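Local structure of short chain dehydrogenase (A0QTM2 homolog) (Mycobacterium thermoresistibile, 3SC4) at residues A101-P113 and K159-Y171. The protein probably acts as an NAD(P)-dependent oxidoreductase of the short-chain dehydrogenase family, its natural substrate not being established. Numbering follows the deposited sequence.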
# COMPACT_ATOMS: atom_id res chain seq x y z
N ALA B 101 4.13 14.28 -6.26
CA ALA B 101 3.42 14.81 -5.09
C ALA B 101 3.63 13.89 -3.90
O ALA B 101 3.57 12.66 -4.04
CB ALA B 101 1.95 14.95 -5.37
N SER B 102 3.89 14.47 -2.74
CA SER B 102 4.24 13.67 -1.59
C SER B 102 3.75 14.25 -0.30
O SER B 102 3.25 15.35 -0.24
CB SER B 102 5.75 13.46 -1.54
OG SER B 102 6.41 14.66 -1.22
N ALA B 103 3.84 13.44 0.73
CA ALA B 103 3.44 13.84 2.05
C ALA B 103 4.22 12.96 3.03
O ALA B 103 4.42 11.78 2.78
CB ALA B 103 1.95 13.65 2.23
N ILE B 104 4.67 13.56 4.12
CA ILE B 104 5.56 12.88 5.03
C ILE B 104 5.20 13.15 6.50
O ILE B 104 4.81 14.24 6.85
CB ILE B 104 7.00 13.28 4.75
CG1 ILE B 104 7.96 12.39 5.55
CG2 ILE B 104 7.20 14.77 5.03
CD1 ILE B 104 9.42 12.25 4.93
N ASN B 105 5.26 12.10 7.30
CA ASN B 105 5.21 12.14 8.75
C ASN B 105 5.89 10.84 9.17
O ASN B 105 5.58 9.79 8.60
CB ASN B 105 3.78 12.23 9.26
CG ASN B 105 3.68 12.16 10.78
OD1 ASN B 105 4.43 11.45 11.44
ND2 ASN B 105 2.72 12.88 11.33
N LEU B 106 6.82 10.91 10.12
CA LEU B 106 7.68 9.77 10.41
C LEU B 106 7.30 9.13 11.74
O LEU B 106 8.09 8.37 12.34
CB LEU B 106 9.17 10.18 10.40
CG LEU B 106 9.67 10.84 9.09
CD1 LEU B 106 11.17 11.16 9.16
CD2 LEU B 106 9.42 9.94 7.90
N GLY B 107 6.10 9.43 12.23
CA GLY B 107 5.63 8.85 13.48
C GLY B 107 5.11 7.44 13.28
O GLY B 107 4.93 6.98 12.14
N SER B 108 4.85 6.77 14.40
CA SER B 108 4.29 5.44 14.40
C SER B 108 2.77 5.46 14.29
O SER B 108 2.16 6.51 14.31
CB SER B 108 4.66 4.74 15.70
OG SER B 108 3.80 5.12 16.77
N ILE B 109 2.16 4.28 14.17
CA ILE B 109 0.71 4.14 14.17
C ILE B 109 0.09 4.72 15.44
O ILE B 109 -1.06 5.21 15.44
CB ILE B 109 0.34 2.66 13.99
CG1 ILE B 109 -1.19 2.47 13.98
CG2 ILE B 109 0.97 1.79 15.06
CD1 ILE B 109 -1.64 1.14 13.25
N GLU B 110 0.83 4.67 16.53
CA GLU B 110 0.36 5.23 17.79
C GLU B 110 0.33 6.76 17.76
O GLU B 110 -0.41 7.34 18.50
CB GLU B 110 1.25 4.76 18.95
CG GLU B 110 1.23 3.25 19.12
CD GLU B 110 1.95 2.77 20.37
OE1 GLU B 110 3.19 2.69 20.35
OE2 GLU B 110 1.27 2.46 21.37
N GLU B 111 1.14 7.38 16.92
CA GLU B 111 1.34 8.84 16.90
C GLU B 111 0.65 9.56 15.75
O GLU B 111 0.44 10.78 15.85
CB GLU B 111 2.85 9.15 16.80
CG GLU B 111 3.64 8.64 18.01
CD GLU B 111 5.17 8.58 17.82
OE1 GLU B 111 5.68 8.39 16.68
OE2 GLU B 111 5.86 8.69 18.88
N VAL B 112 0.33 8.85 14.65
CA VAL B 112 -0.17 9.46 13.42
C VAL B 112 -1.69 9.26 13.33
O VAL B 112 -2.16 8.16 13.04
CB VAL B 112 0.53 8.89 12.18
CG1 VAL B 112 -0.15 9.39 10.90
CG2 VAL B 112 2.04 9.27 12.18
N PRO B 113 -2.47 10.32 13.59
CA PRO B 113 -3.93 10.09 13.53
C PRO B 113 -4.43 9.81 12.13
O PRO B 113 -3.74 10.08 11.13
CB PRO B 113 -4.55 11.42 14.03
CG PRO B 113 -3.39 12.27 14.53
CD PRO B 113 -2.11 11.69 14.00
N LYS B 159 13.81 -4.01 9.62
CA LYS B 159 14.28 -2.65 9.88
C LYS B 159 13.61 -1.64 8.95
O LYS B 159 13.42 -0.49 9.32
CB LYS B 159 15.82 -2.53 9.81
CG LYS B 159 16.47 -3.03 8.50
CD LYS B 159 17.94 -2.52 8.37
CE LYS B 159 18.88 -3.56 7.70
NZ LYS B 159 20.38 -3.28 7.92
N TRP B 160 13.21 -2.08 7.76
CA TRP B 160 12.66 -1.18 6.75
C TRP B 160 11.15 -1.00 6.83
O TRP B 160 10.61 -0.18 6.11
CB TRP B 160 12.98 -1.69 5.37
CG TRP B 160 14.41 -1.89 5.12
CD1 TRP B 160 15.01 -3.06 4.76
CD2 TRP B 160 15.45 -0.91 5.17
NE1 TRP B 160 16.36 -2.87 4.58
CE2 TRP B 160 16.66 -1.56 4.84
CE3 TRP B 160 15.48 0.45 5.47
CZ2 TRP B 160 17.90 -0.90 4.80
CZ3 TRP B 160 16.74 1.12 5.44
CH2 TRP B 160 17.91 0.44 5.11
N LEU B 161 10.48 -1.76 7.69
CA LEU B 161 9.03 -1.75 7.73
C LEU B 161 8.52 -0.74 8.75
O LEU B 161 7.61 -1.00 9.49
CB LEU B 161 8.49 -3.16 8.00
CG LEU B 161 8.80 -4.15 6.87
CD1 LEU B 161 8.44 -5.60 7.22
CD2 LEU B 161 8.13 -3.73 5.58
N ARG B 162 9.04 0.46 8.68
CA ARG B 162 8.97 1.43 9.76
C ARG B 162 9.37 2.77 9.13
O ARG B 162 10.23 2.78 8.24
CB ARG B 162 10.03 1.07 10.78
CG ARG B 162 9.61 1.16 12.21
CD ARG B 162 10.69 0.56 13.15
NE ARG B 162 10.34 0.84 14.54
CZ ARG B 162 11.00 0.41 15.60
NH1 ARG B 162 12.07 -0.36 15.48
NH2 ARG B 162 10.58 0.75 16.82
N PRO B 163 8.73 3.88 9.51
CA PRO B 163 7.53 3.95 10.33
C PRO B 163 6.36 3.64 9.44
O PRO B 163 6.38 3.92 8.27
CB PRO B 163 7.51 5.40 10.82
CG PRO B 163 8.27 6.15 9.82
CD PRO B 163 9.24 5.21 9.15
N THR B 164 5.32 3.07 10.03
CA THR B 164 4.28 2.37 9.30
C THR B 164 3.44 3.22 8.34
O THR B 164 3.33 2.91 7.18
CB THR B 164 3.39 1.61 10.29
OG1 THR B 164 4.23 0.66 10.97
CG2 THR B 164 2.27 0.91 9.58
N PRO B 165 2.89 4.32 8.82
CA PRO B 165 2.10 5.14 7.90
C PRO B 165 2.84 5.56 6.65
O PRO B 165 2.35 5.39 5.53
CB PRO B 165 1.75 6.38 8.75
CG PRO B 165 1.88 5.89 10.17
CD PRO B 165 3.00 4.92 10.15
N TYR B 166 4.02 6.12 6.82
CA TYR B 166 4.81 6.60 5.70
C TYR B 166 5.31 5.45 4.83
O TYR B 166 5.26 5.56 3.63
CB TYR B 166 5.99 7.45 6.20
CG TYR B 166 6.77 8.17 5.13
CD1 TYR B 166 6.15 9.07 4.29
CD2 TYR B 166 8.12 7.96 4.99
CE1 TYR B 166 6.88 9.74 3.28
CE2 TYR B 166 8.86 8.61 4.01
CZ TYR B 166 8.24 9.49 3.14
OH TYR B 166 9.00 10.14 2.17
N MET B 167 5.77 4.37 5.44
CA MET B 167 6.20 3.20 4.66
C MET B 167 5.04 2.68 3.84
O MET B 167 5.22 2.33 2.68
CB MET B 167 6.72 2.11 5.57
CG MET B 167 7.07 0.83 4.87
SD MET B 167 5.65 -0.31 4.74
CE MET B 167 5.28 -0.66 6.47
N MET B 168 3.86 2.62 4.43
CA MET B 168 2.68 2.16 3.68
C MET B 168 2.42 3.02 2.43
O MET B 168 2.08 2.50 1.35
CB MET B 168 1.41 2.17 4.56
CG MET B 168 1.35 1.00 5.49
SD MET B 168 0.00 1.16 6.67
CE MET B 168 -1.42 1.04 5.56
N ALA B 169 2.50 4.33 2.62
CA ALA B 169 2.23 5.27 1.56
C ALA B 169 3.31 5.15 0.49
O ALA B 169 2.99 5.02 -0.70
CB ALA B 169 2.12 6.70 2.11
N LYS B 170 4.57 5.16 0.89
CA LYS B 170 5.63 5.13 -0.11
C LYS B 170 5.68 3.79 -0.82
O LYS B 170 5.82 3.76 -2.02
CB LYS B 170 7.02 5.48 0.46
CG LYS B 170 7.20 6.91 1.01
CD LYS B 170 6.71 8.03 0.08
CE LYS B 170 7.52 8.14 -1.22
NZ LYS B 170 7.19 9.45 -1.94
N TYR B 171 5.59 2.68 -0.09
CA TYR B 171 5.56 1.38 -0.74
C TYR B 171 4.31 1.23 -1.64
O TYR B 171 4.37 0.60 -2.71
CB TYR B 171 5.58 0.26 0.30
CG TYR B 171 6.95 -0.09 0.90
CD1 TYR B 171 8.02 0.78 0.83
CD2 TYR B 171 7.13 -1.27 1.58
CE1 TYR B 171 9.26 0.45 1.41
CE2 TYR B 171 8.33 -1.60 2.14
CZ TYR B 171 9.40 -0.74 2.06
OH TYR B 171 10.60 -1.11 2.64
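Ile104 lies over one face of the Tyr166 ring, its CG1 3.9 Å from the ring centroid in a CH-pi contact and its CD1 reaching on to Tyr166 CZ at 3.5 Å. The pair illustrates how a short-chain dehydrogenase, built on a Rossmann fold, lays the loop after strand 96-99 along the start of helix 164-183. Tyr166 and Lys170, four residues apart, match the Tyr-x-x-x-Lys signature of the family, which in characterised relatives supplies the active-site tyrosine and lysine. With Ile104 CG1 anti to its own backbone N (chi1 -171°), the side chain lies over the hydroxyl-bearing end of the ring, whose opposite face carries Lys170 CG. Lys170 NZ itself is hydrogen-bonded to Leu150 O, which ties the lysine to the loop following strand 146-149. Leu106 runs beside the tyrosine and comes up obliquely, CD2 to Tyr166 CD2 3.8 Å.

Toward the N-terminal end of the helix the packing passes to prolines. The carbonyl O of Gly107 sits 3.3 Å from Pro163 CB; this proline follows a cis peptide bond and occupies the N-cap position of the helix. Val112 rests CB and CG2 against Pro165 CG. Asn105 OD1 accepts from Gly107 N, an Asx turn in the loop, with the donor almost in line with the C=O bond. The second subunit also packs here: its Tyr129 lies against Pro165. At the tyrosine end, the loop backbone closes in as well, with Ala103 O near the ring plane at the edge, 3.2 Å from Tyr166 CE1.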